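Local coordinates for mannitol dehydrogenase (Pseudomonas fluorescens, PDB 1LJ8), which binds NAD and, as a mannitol 2-dehydrogenase, probably catalyses the NAD-dependent interconversion of D-mannitol and D-fructose, at residues Gly36-Tyr44 and Val229-Ser237; Arg125-Tyr136 and Phe184-Leu192. One frame throughout, in Å; residues are numbered along the deposited sequence.

Contact 1. Residues Gly36-Tyr44 and Val229-Ser237; sequences GFHRAHQAY and VDRITPMTS. With NAD (nicotinamide-adenine-dinucleotide), chain B.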
loop_
_atom_site.group_PDB
_atom_site.type_symbol
_atom_site.label_atom_id
_atom_site.label_comp_id
_atom_site.label_asym_id
_atom_site.label_seq_id
_atom_site.Cartn_x
_atom_site.Cartn_y
_atom_site.Cartn_z
ATOM N N GLY A 36 8.522 2.314 2.603
ATOM C CA GLY A 36 9.160 1.014 2.546
ATOM C C GLY A 36 8.856 0.256 1.267
ATOM O O GLY A 36 9.753 -0.247 0.586
ATOM N N PHE A 37 7.583 0.176 0.899
ATOM C CA PHE A 37 7.231 -0.640 -0.266
ATOM C C PHE A 37 7.883 -0.222 -1.565
ATOM O O PHE A 37 8.369 -1.054 -2.330
ATOM C CB PHE A 37 5.700 -0.691 -0.462
ATOM C CG PHE A 37 5.286 -1.641 -1.542
ATOM C CD1 PHE A 37 5.584 -3.015 -1.446
ATOM C CD2 PHE A 37 4.666 -1.167 -2.675
ATOM C CE1 PHE A 37 5.244 -3.890 -2.515
ATOM C CE2 PHE A 37 4.319 -2.007 -3.744
ATOM C CZ PHE A 37 4.610 -3.378 -3.668
ATOM N N HIS A 38 7.926 1.075 -1.822
ATOM C CA HIS A 38 8.576 1.514 -3.053
ATOM C C HIS A 38 10.006 1.001 -3.111
ATOM O O HIS A 38 10.485 0.527 -4.142
ATOM C CB HIS A 38 8.646 3.063 -3.121
ATOM C CG HIS A 38 9.571 3.549 -4.192
ATOM N ND1 HIS A 38 9.276 3.402 -5.535
ATOM C CD2 HIS A 38 10.811 4.096 -4.126
ATOM C CE1 HIS A 38 10.306 3.836 -6.248
ATOM N NE2 HIS A 38 11.249 4.258 -5.420
ATOM N N ARG A 39 10.695 1.101 -1.981
ATOM C CA ARG A 39 12.090 0.704 -1.934
ATOM C C ARG A 39 12.313 -0.798 -2.046
ATOM O O ARG A 39 13.321 -1.236 -2.633
ATOM C CB ARG A 39 12.726 1.219 -0.611
ATOM C CG ARG A 39 12.664 2.782 -0.545
ATOM C CD ARG A 39 13.601 3.270 0.567
ATOM N NE ARG A 39 13.112 2.808 1.876
ATOM C CZ ARG A 39 13.905 2.593 2.932
ATOM N NH1 ARG A 39 15.223 2.803 2.822
ATOM N NH2 ARG A 39 13.378 2.152 4.094
ATOM N N ALA A 40 11.404 -1.576 -1.475
ATOM C CA ALA A 40 11.550 -3.050 -1.503
ATOM C C ALA A 40 11.060 -3.668 -2.799
ATOM O O ALA A 40 11.341 -4.861 -3.062
ATOM C CB ALA A 40 10.732 -3.666 -0.341
ATOM N N HIS A 41 10.353 -2.881 -3.596
ATOM C CA HIS A 41 9.710 -3.413 -4.798
ATOM C C HIS A 41 10.142 -2.697 -6.061
ATOM O O HIS A 41 11.006 -3.197 -6.758
ATOM C CB HIS A 41 8.177 -3.355 -4.565
ATOM C CG HIS A 41 7.357 -4.027 -5.624
ATOM N ND1 HIS A 41 6.855 -3.344 -6.707
ATOM C CD2 HIS A 41 6.953 -5.322 -5.758
ATOM C CE1 HIS A 41 6.170 -4.187 -7.474
ATOM N NE2 HIS A 41 6.224 -5.395 -6.922
ATOM N N GLN A 42 9.599 -1.521 -6.369
ATOM C CA GLN A 42 10.047 -0.865 -7.606
ATOM C C GLN A 42 11.530 -0.505 -7.619
ATOM O O GLN A 42 12.213 -0.699 -8.645
ATOM C CB GLN A 42 9.253 0.434 -7.883
ATOM C CG GLN A 42 7.717 0.238 -7.961
ATOM C CD GLN A 42 7.065 0.545 -6.624
ATOM O OE1 GLN A 42 7.077 1.701 -6.174
ATOM N NE2 GLN A 42 6.510 -0.482 -5.968
ATOM N N ALA A 43 12.059 0.046 -6.518
ATOM C CA ALA A 43 13.491 0.398 -6.539
ATOM C C ALA A 43 14.344 -0.895 -6.592
ATOM O O ALA A 43 15.436 -0.923 -7.188
ATOM C CB ALA A 43 13.863 1.230 -5.286
ATOM N N TYR A 44 13.836 -1.946 -5.954
ATOM C CA TYR A 44 14.515 -3.248 -5.958
ATOM C C TYR A 44 14.652 -3.778 -7.419
ATOM O O TYR A 44 15.743 -4.139 -7.867
ATOM C CB TYR A 44 13.679 -4.221 -5.128
ATOM C CG TYR A 44 14.056 -5.682 -5.279
ATOM C CD1 TYR A 44 15.209 -6.194 -4.680
ATOM C CD2 TYR A 44 13.268 -6.529 -6.048
ATOM C CE1 TYR A 44 15.568 -7.554 -4.859
ATOM C CE2 TYR A 44 13.615 -7.885 -6.230
ATOM C CZ TYR A 44 14.771 -8.369 -5.625
ATOM O OH TYR A 44 15.109 -9.703 -5.787
ATOM N N VAL A 229 0.924 -5.542 -7.422
ATOM C CA VAL A 229 2.241 -5.375 -6.807
ATOM C C VAL A 229 2.227 -6.134 -5.503
ATOM O O VAL A 229 1.278 -6.009 -4.715
ATOM C CB VAL A 229 2.547 -3.865 -6.601
ATOM C CG1 VAL A 229 2.547 -3.184 -8.022
ATOM C CG2 VAL A 229 1.516 -3.210 -5.656
ATOM N N ASP A 230 3.261 -6.946 -5.251
ATOM C CA ASP A 230 3.181 -7.769 -4.060
ATOM C C ASP A 230 4.544 -7.998 -3.405
ATOM O O ASP A 230 5.428 -8.541 -4.052
ATOM C CB ASP A 230 2.588 -9.131 -4.497
ATOM C CG ASP A 230 2.104 -9.995 -3.323
ATOM O OD1 ASP A 230 2.170 -9.525 -2.191
ATOM O OD2 ASP A 230 1.642 -11.160 -3.535
ATOM N N ARG A 231 4.706 -7.551 -2.163
ATOM C CA ARG A 231 5.920 -7.848 -1.382
ATOM C C ARG A 231 5.684 -7.289 0.010
ATOM O O ARG A 231 5.619 -6.068 0.188
ATOM C CB ARG A 231 7.220 -7.258 -1.971
ATOM C CG ARG A 231 8.430 -7.753 -1.121
ATOM C CD ARG A 231 9.773 -7.310 -1.716
ATOM N NE ARG A 231 10.720 -8.411 -1.511
ATOM C CZ ARG A 231 11.948 -8.455 -2.006
ATOM N NH1 ARG A 231 12.423 -7.443 -2.721
ATOM N NH2 ARG A 231 12.671 -9.583 -1.864
ATOM N N ILE A 232 5.521 -8.182 0.984
ATOM C CA ILE A 232 5.250 -7.769 2.372
ATOM C C ILE A 232 6.458 -6.999 2.881
ATOM O O ILE A 232 7.589 -7.500 2.933
ATOM C CB ILE A 232 4.910 -8.981 3.248
ATOM C CG1 ILE A 232 3.530 -9.546 2.806
ATOM C CG2 ILE A 232 4.834 -8.572 4.719
ATOM C CD1 ILE A 232 3.323 -11.036 3.314
ATOM N N THR A 233 6.179 -5.766 3.297
ATOM C CA THR A 233 7.247 -4.847 3.697
ATOM C C THR A 233 6.888 -4.176 5.019
ATOM O O THR A 233 6.144 -3.185 5.071
ATOM C CB THR A 233 7.461 -3.779 2.559
ATOM O OG1 THR A 233 7.758 -4.444 1.302
ATOM C CG2 THR A 233 8.642 -2.801 2.936
ATOM N N PRO A 234 7.373 -4.725 6.115
ATOM C CA PRO A 234 7.081 -4.154 7.438
ATOM C C PRO A 234 7.683 -2.724 7.581
ATOM O O PRO A 234 8.491 -2.292 6.734
ATOM C CB PRO A 234 7.826 -5.097 8.399
ATOM C CG PRO A 234 7.874 -6.440 7.626
ATOM C CD PRO A 234 8.129 -6.009 6.200
HETATM N N MSE A 235 7.319 -2.058 8.680
HETATM C CA MSE A 235 7.908 -0.762 9.029
HETATM C C MSE A 235 9.289 -1.063 9.592
HETATM O O MSE A 235 9.510 -2.125 10.201
HETATM C CB MSE A 235 7.081 -0.042 10.117
HETATM C CG MSE A 235 5.623 0.111 9.744
HETATM SE SE MSE A 235 4.745 1.143 11.161
HETATM C CE MSE A 235 4.818 -0.217 12.583
ATOM N N THR A 236 10.246 -0.175 9.343
ATOM C CA THR A 236 11.572 -0.398 9.872
ATOM C C THR A 236 11.566 0.124 11.309
ATOM O O THR A 236 11.747 1.284 11.566
ATOM C CB THR A 236 12.628 0.338 9.036
ATOM O OG1 THR A 236 12.702 -0.314 7.747
ATOM C CG2 THR A 236 14.029 0.288 9.731
ATOM N N SER A 237 11.336 -0.774 12.242
ATOM C CA SER A 237 11.343 -0.399 13.663
ATOM C C SER A 237 12.820 -0.395 14.123
ATOM O O SER A 237 13.750 -0.809 13.407
ATOM C CB SER A 237 10.571 -1.467 14.421
ATOM O OG SER A 237 11.300 -2.677 14.254
HETATM P PA NAD B . 5.030 3.954 4.408
HETATM O O1A NAD B . 4.272 4.375 5.558
HETATM O O2A NAD B . 6.438 3.473 4.492
HETATM O O5B NAD B . 5.076 5.123 3.321
HETATM C C5B NAD B . 3.830 5.731 2.860
HETATM C C4B NAD B . 4.383 6.862 1.969
HETATM O O4B NAD B . 3.204 7.549 1.376
HETATM C C3B NAD B . 5.105 8.038 2.718
HETATM O O3B NAD B . 6.146 8.496 1.836
HETATM C C2B NAD B . 3.979 9.063 2.921
HETATM O O2B NAD B . 4.458 10.387 3.118
HETATM C C1B NAD B . 3.253 8.954 1.593
HETATM N N9A NAD B . 1.908 9.434 1.586
HETATM C C8A NAD B . 0.849 9.200 2.440
HETATM N N7A NAD B . -0.251 9.807 2.056
HETATM C C5A NAD B . 0.117 10.468 0.894
HETATM C C6A NAD B . -0.662 11.263 0.045
HETATM N N6A NAD B . -1.960 11.529 0.197
HETATM N N1A NAD B . -0.041 11.830 -1.059
HETATM C C2A NAD B . 1.310 11.612 -1.324
HETATM N N3A NAD B . 2.097 10.809 -0.508
HETATM C C4A NAD B . 1.439 10.263 0.598
HETATM O O3 NAD B . 4.137 2.855 3.691
HETATM P PN NAD B . 4.525 1.633 2.723
HETATM O O1N NAD B . 4.699 0.422 3.531
HETATM O O2N NAD B . 5.654 2.073 1.899
HETATM O O5D NAD B . 3.200 1.423 1.895
HETATM C C5D NAD B . 2.818 2.461 1.002
HETATM C C4D NAD B . 1.822 1.865 0.105
HETATM O O4D NAD B . 2.362 0.896 -0.817
HETATM C C3D NAD B . 0.561 1.176 0.741
HETATM O O3D NAD B . -0.388 2.120 1.223
HETATM C C2D NAD B . 0.086 0.242 -0.354
HETATM O O2D NAD B . -0.824 0.892 -1.231
HETATM C C1D NAD B . 1.400 -0.165 -1.067
HETATM N N1N NAD B . 1.938 -1.475 -0.654
HETATM C C2N NAD B . 2.587 -1.734 0.568
HETATM C C3N NAD B . 2.947 -3.029 0.842
HETATM C C7N NAD B . 3.625 -3.334 2.191
HETATM O O7N NAD B . 3.750 -4.529 2.498
HETATM N N7N NAD B . 3.980 -2.370 3.014
HETATM C C4N NAD B . 2.646 -4.125 -0.105
HETATM C C5N NAD B . 2.017 -3.801 -1.345
HETATM C C6N NAD B . 1.645 -2.460 -1.648
#
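A40 O, near the end of helix 36-40, takes a hydrogen bond of 2.8 Å from R231 NH1, which approaches in the carbonyl plane. The same NH1 lies over the centre of the Y44 ring, giving a cation-pi contact with R231 CZ 4.5 Å from the ring centroid. R231 CG is anti to the backbone N (chi1 -175°), carrying the guanidinium across to the helix; E87 salt-bridges NH2 and E259 O accepts from NE. F37 is held between two layers. One face lies under the nicotinamide, NAD C5N 3.4 Å above its centre, while H41 CB sits over the rim of the other. At its edge are V229 CB and T233 OG1, and V229 CG2 reaches F37 CE2 at 3.6 Å. The T233 backbone grips the carboxamide: T233 N donates to NAD O7N (2.8 Å) and T233 O accepts from NAD N7N (3.1 Å). Backbone N atoms hold the diphosphate, G36 N bonding NAD O2A and F37 N bonding NAD O2N (2.9 Å), as in Rossmann domains. With F37 over one nicotinamide face and T233 holding the carboxamide, which probably limits turning of the ring, hydride exchange at C4N probably uses the other face.

Contact 2. Residues Arg125-Tyr136 and Phe184-Leu192; sequences RIVSLTITEGGY and FTVMSCDNL. With NAD (nicotinamide-adenine-dinucleotide), chain B.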
loop_
_atom_site.group_PDB
_atom_site.type_symbol
_atom_site.label_atom_id
_atom_site.label_comp_id
_atom_site.label_asym_id
_atom_site.label_seq_id
_atom_site.Cartn_x
_atom_site.Cartn_y
_atom_site.Cartn_z
ATOM N N ARG A 125 10.241 10.182 -17.339
ATOM C CA ARG A 125 9.274 9.565 -18.272
ATOM C C ARG A 125 8.170 8.763 -17.607
ATOM O O ARG A 125 7.200 8.380 -18.272
ATOM C CB ARG A 125 10.032 8.670 -19.285
ATOM C CG ARG A 125 10.868 9.464 -20.331
ATOM C CD ARG A 125 12.096 8.651 -20.791
ATOM N NE ARG A 125 13.149 8.761 -19.793
ATOM C CZ ARG A 125 14.245 8.002 -19.701
ATOM N NH1 ARG A 125 14.465 7.011 -20.555
ATOM N NH2 ARG A 125 15.149 8.281 -18.766
ATOM N N ILE A 126 8.332 8.519 -16.307
ATOM C CA ILE A 126 7.303 7.811 -15.529
ATOM C C ILE A 126 7.217 8.510 -14.177
ATOM O O ILE A 126 8.273 8.824 -13.577
ATOM C CB ILE A 126 7.717 6.331 -15.231
ATOM C CG1 ILE A 126 7.675 5.492 -16.519
ATOM C CG2 ILE A 126 6.730 5.711 -14.195
ATOM C CD1 ILE A 126 8.464 4.166 -16.358
ATOM N N VAL A 127 5.992 8.799 -13.732
ATOM C CA VAL A 127 5.745 9.321 -12.365
ATOM C C VAL A 127 5.012 8.124 -11.696
ATOM O O VAL A 127 3.891 7.768 -12.087
ATOM C CB VAL A 127 4.821 10.576 -12.343
ATOM C CG1 VAL A 127 4.499 10.974 -10.849
ATOM C CG2 VAL A 127 5.581 11.750 -13.004
ATOM N N SER A 128 5.675 7.488 -10.730
ATOM C CA SER A 128 5.096 6.360 -10.035
ATOM C C SER A 128 4.580 6.777 -8.665
ATOM O O SER A 128 5.015 7.790 -8.081
ATOM C CB SER A 128 6.108 5.222 -9.925
ATOM O OG SER A 128 7.326 5.696 -9.381
ATOM N N LEU A 129 3.657 5.968 -8.138
ATOM C CA LEU A 129 3.015 6.287 -6.878
ATOM C C LEU A 129 2.901 5.201 -5.816
ATOM O O LEU A 129 2.536 4.063 -6.135
ATOM C CB LEU A 129 1.536 6.726 -7.147
ATOM C CG LEU A 129 1.195 7.726 -8.292
ATOM C CD1 LEU A 129 -0.350 7.806 -8.525
ATOM C CD2 LEU A 129 1.788 9.116 -7.917
ATOM N N THR A 130 3.251 5.539 -4.565
ATOM C CA THR A 130 2.794 4.695 -3.439
ATOM C C THR A 130 2.305 5.797 -2.463
ATOM O O THR A 130 3.010 6.211 -1.539
ATOM C CB THR A 130 3.830 3.774 -2.763
ATOM O OG1 THR A 130 4.996 4.499 -2.416
ATOM C CG2 THR A 130 4.208 2.609 -3.724
ATOM N N ILE A 131 1.108 6.309 -2.740
ATOM C CA ILE A 131 0.522 7.415 -1.932
ATOM C C ILE A 131 -0.547 6.924 -0.953
ATOM O O ILE A 131 -1.268 7.729 -0.347
ATOM C CB ILE A 131 -0.123 8.494 -2.843
ATOM C CG1 ILE A 131 -1.234 7.881 -3.739
ATOM C CG2 ILE A 131 0.964 9.102 -3.741
ATOM C CD1 ILE A 131 -2.045 8.978 -4.543
ATOM N N THR A 132 -0.591 5.601 -0.787
ATOM C CA THR A 132 -1.526 4.862 0.088
ATOM C C THR A 132 -2.930 4.695 -0.464
ATOM O O THR A 132 -3.368 5.414 -1.370
ATOM C CB THR A 132 -1.608 5.400 1.586
ATOM O OG1 THR A 132 -2.465 6.565 1.666
ATOM C CG2 THR A 132 -0.187 5.667 2.143
ATOM N N GLU A 133 -3.645 3.734 0.134
ATOM C CA GLU A 133 -4.983 3.350 -0.298
ATOM C C GLU A 133 -6.008 4.477 -0.362
ATOM O O GLU A 133 -6.882 4.459 -1.259
ATOM C CB GLU A 133 -5.538 2.228 0.604
ATOM C CG GLU A 133 -4.817 0.850 0.464
ATOM C CD GLU A 133 -3.504 0.689 1.207
ATOM O OE1 GLU A 133 -2.981 1.647 1.823
ATOM O OE2 GLU A 133 -2.958 -0.450 1.181
ATOM N N GLY A 134 -5.894 5.431 0.546
ATOM C CA GLY A 134 -6.857 6.521 0.542
ATOM C C GLY A 134 -6.339 7.776 -0.163
ATOM O O GLY A 134 -7.048 8.799 -0.156
ATOM N N GLY A 135 -5.153 7.725 -0.789
ATOM C CA GLY A 135 -4.626 8.942 -1.432
ATOM C C GLY A 135 -5.266 9.376 -2.748
ATOM O O GLY A 135 -4.979 10.461 -3.250
ATOM N N TYR A 136 -6.176 8.574 -3.300
ATOM C CA TYR A 136 -6.740 8.890 -4.613
ATOM C C TYR A 136 -8.038 9.696 -4.617
ATOM O O TYR A 136 -8.513 10.123 -5.680
ATOM C CB TYR A 136 -6.912 7.597 -5.419
ATOM C CG TYR A 136 -5.580 6.884 -5.661
ATOM C CD1 TYR A 136 -4.941 6.168 -4.639
ATOM C CD2 TYR A 136 -4.938 7.015 -6.891
ATOM C CE1 TYR A 136 -3.680 5.596 -4.852
ATOM C CE2 TYR A 136 -3.649 6.455 -7.135
ATOM C CZ TYR A 136 -3.037 5.748 -6.102
ATOM O OH TYR A 136 -1.790 5.210 -6.326
ATOM N N PHE A 184 4.345 11.997 -19.382
ATOM C CA PHE A 184 4.946 10.825 -18.725
ATOM C C PHE A 184 3.776 9.837 -18.458
ATOM O O PHE A 184 2.620 10.188 -18.619
ATOM C CB PHE A 184 5.595 11.208 -17.386
ATOM C CG PHE A 184 4.804 12.210 -16.573
ATOM C CD1 PHE A 184 3.572 11.873 -15.995
ATOM C CD2 PHE A 184 5.349 13.480 -16.333
ATOM C CE1 PHE A 184 2.889 12.770 -15.180
ATOM C CE2 PHE A 184 4.673 14.393 -15.523
ATOM C CZ PHE A 184 3.451 14.033 -14.948
ATOM N N THR A 185 4.089 8.589 -18.122
ATOM C CA THR A 185 3.088 7.602 -17.736
ATOM C C THR A 185 2.930 7.797 -16.219
ATOM O O THR A 185 3.905 8.147 -15.524
ATOM C CB THR A 185 3.636 6.156 -17.954
ATOM O OG1 THR A 185 3.867 5.936 -19.350
ATOM C CG2 THR A 185 2.662 5.105 -17.424
ATOM N N VAL A 186 1.727 7.619 -15.704
ATOM C CA VAL A 186 1.500 7.669 -14.251
ATOM C C VAL A 186 1.257 6.205 -13.860
ATOM O O VAL A 186 0.295 5.559 -14.310
ATOM C CB VAL A 186 0.309 8.520 -13.840
ATOM C CG1 VAL A 186 0.258 8.589 -12.278
ATOM C CG2 VAL A 186 0.513 9.953 -14.336
HETATM N N MSE A 187 2.160 5.704 -13.020
HETATM C CA MSE A 187 2.185 4.293 -12.633
HETATM C C MSE A 187 1.868 4.056 -11.169
HETATM O O MSE A 187 2.752 4.139 -10.324
HETATM C CB MSE A 187 3.602 3.755 -12.998
HETATM C CG MSE A 187 3.735 2.233 -12.954
HETATM SE SE MSE A 187 5.550 1.622 -13.329
HETATM C CE MSE A 187 6.474 2.091 -11.658
ATOM N N SER A 188 0.621 3.685 -10.863
ATOM C CA SER A 188 0.219 3.446 -9.463
ATOM C C SER A 188 0.762 2.108 -8.966
ATOM O O SER A 188 0.647 1.097 -9.655
ATOM C CB SER A 188 -1.316 3.365 -9.343
ATOM O OG SER A 188 -1.647 3.060 -7.979
ATOM N N CYS A 189 1.338 2.120 -7.775
ATOM C CA CYS A 189 1.829 0.881 -7.154
ATOM C C CYS A 189 1.130 0.729 -5.802
ATOM O O CYS A 189 1.684 0.146 -4.858
ATOM C CB CYS A 189 3.358 0.934 -6.966
ATOM S SG CYS A 189 4.203 1.012 -8.549
ATOM N N ASP A 190 -0.093 1.252 -5.697
ATOM C CA ASP A 190 -0.868 1.094 -4.463
ATOM C C ASP A 190 -1.867 -0.065 -4.529
ATOM O O ASP A 190 -2.227 -0.533 -5.609
ATOM C CB ASP A 190 -1.627 2.401 -4.131
ATOM C CG ASP A 190 -0.682 3.498 -3.600
ATOM O OD1 ASP A 190 -0.111 3.257 -2.500
ATOM O OD2 ASP A 190 -0.547 4.591 -4.260
ATOM N N ASN A 191 -2.327 -0.487 -3.356
ATOM C CA ASN A 191 -3.257 -1.603 -3.245
ATOM C C ASN A 191 -4.702 -1.201 -3.511
ATOM O O ASN A 191 -5.470 -1.040 -2.562
ATOM C CB ASN A 191 -3.169 -2.166 -1.828
ATOM C CG ASN A 191 -1.883 -2.912 -1.569
ATOM O OD1 ASN A 191 -1.285 -3.511 -2.482
ATOM N ND2 ASN A 191 -1.500 -2.974 -0.296
ATOM N N LEU A 192 -5.073 -1.087 -4.776
ATOM C CA LEU A 192 -6.458 -0.767 -5.153
ATOM C C LEU A 192 -6.745 -1.832 -6.195
ATOM O O LEU A 192 -5.878 -2.147 -6.999
ATOM C CB LEU A 192 -6.585 0.625 -5.810
ATOM C CG LEU A 192 -6.635 1.758 -4.763
ATOM C CD1 LEU A 192 -5.198 2.144 -4.345
ATOM C CD2 LEU A 192 -7.348 2.997 -5.379
HETATM P PA NAD B . 5.030 3.954 4.408
HETATM O O1A NAD B . 4.272 4.375 5.558
HETATM O O2A NAD B . 6.438 3.473 4.492
HETATM O O5B NAD B . 5.076 5.123 3.321
HETATM C C5B NAD B . 3.830 5.731 2.860
HETATM C C4B NAD B . 4.383 6.862 1.969
HETATM O O4B NAD B . 3.204 7.549 1.376
HETATM C C3B NAD B . 5.105 8.038 2.718
HETATM O O3B NAD B . 6.146 8.496 1.836
HETATM C C2B NAD B . 3.979 9.063 2.921
HETATM O O2B NAD B . 4.458 10.387 3.118
HETATM C C1B NAD B . 3.253 8.954 1.593
HETATM N N9A NAD B . 1.908 9.434 1.586
HETATM C C8A NAD B . 0.849 9.200 2.440
HETATM N N7A NAD B . -0.251 9.807 2.056
HETATM C C5A NAD B . 0.117 10.468 0.894
HETATM C C6A NAD B . -0.662 11.263 0.045
HETATM N N6A NAD B . -1.960 11.529 0.197
HETATM N N1A NAD B . -0.041 11.830 -1.059
HETATM C C2A NAD B . 1.310 11.612 -1.324
HETATM N N3A NAD B . 2.097 10.809 -0.508
HETATM C C4A NAD B . 1.439 10.263 0.598
HETATM O O3 NAD B . 4.137 2.855 3.691
HETATM P PN NAD B . 4.525 1.633 2.723
HETATM O O1N NAD B . 4.699 0.422 3.531
HETATM O O2N NAD B . 5.654 2.073 1.899
HETATM O O5D NAD B . 3.200 1.423 1.895
HETATM C C5D NAD B . 2.818 2.461 1.002
HETATM C C4D NAD B . 1.822 1.865 0.105
HETATM O O4D NAD B . 2.362 0.896 -0.817
HETATM C C3D NAD B . 0.561 1.176 0.741
HETATM O O3D NAD B . -0.388 2.120 1.223
HETATM C C2D NAD B . 0.086 0.242 -0.354
HETATM O O2D NAD B . -0.824 0.892 -1.231
HETATM C C1D NAD B . 1.400 -0.165 -1.067
HETATM N N1N NAD B . 1.938 -1.475 -0.654
HETATM C C2N NAD B . 2.587 -1.734 0.568
HETATM C C3N NAD B . 2.947 -3.029 0.842
HETATM C C7N NAD B . 3.625 -3.334 2.191
HETATM O O7N NAD B . 3.750 -4.529 2.498
HETATM N N7N NAD B . 3.980 -2.370 3.014
HETATM C C4N NAD B . 2.646 -4.125 -0.105
HETATM C C5N NAD B . 2.017 -3.801 -1.345
HETATM C C6N NAD B . 1.645 -2.460 -1.648
HETATM O O HOH W 1 6.454 6.365 -19.907
#
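The D190 carboxylate joins the two segments beyond their strand ends: I131 N donates to the syn lone pair of OD2 (2.8 Å), and T132 N reaches OD1 from 46° above the carboxylate plane. OD1 also accepts from the ribose hydroxyl NAD O2D (2.8 Å), which in turn takes N191 N. Y136 OH donates to D190 OD2 in a very short bond and receives one from S188 OG at 2.7 Å; S188 OG accepts D190 N as well, forming an ST turn. A phenylalanine in place of Y136 would probably leave S188 OG without its acceptor and D190 OD2 with I131 N as its remaining donor across the contact. E133, bent at chi2 (80°), brings OE1 to NAD O3D at 2.7 Å and OE2 to N191 ND2 in a longer bond, while N191 OD1 binds K295. I131 CD1 lies over the centre of the Y136 ring, and L192 CD1 touches CE1. Farther back, parallel strands 126-129 and 185-188 pair in regular register, V127 N to T185 O being 2.8 Å. V127 CG2 points into the face of F184, 3.4 Å from the ring centroid, a CH-pi contact. Strand 27-32 flanks 126-129 on its other side, 185-188 ends the sheet within the chain, helix 195-210 packs on S188, Y136 and L192, and helix 378-385 on E133, N191 and L192.

From the N terminus, the chain leaves strand 27-32 and enters 36-44, the first half of contact 1. It then runs through strands 59-64, 83-87 and 96-107 to 125-136, passes through helices 150-157 and 165-178, and closes contact 2 at 184-192. Only after helices 195-210 and 212-221 does 229-237 close contact 1, so contact 2 is nested inside its loop. Contact 1 ties the helical turns that follow strand 27-32 to the end of strand 227-230, in a separate small sheet; contact 2 pairs two strands of the main Rossmann sheet. The two meet where C189 packs on F37, Q42 and V229, and NAD bridges both.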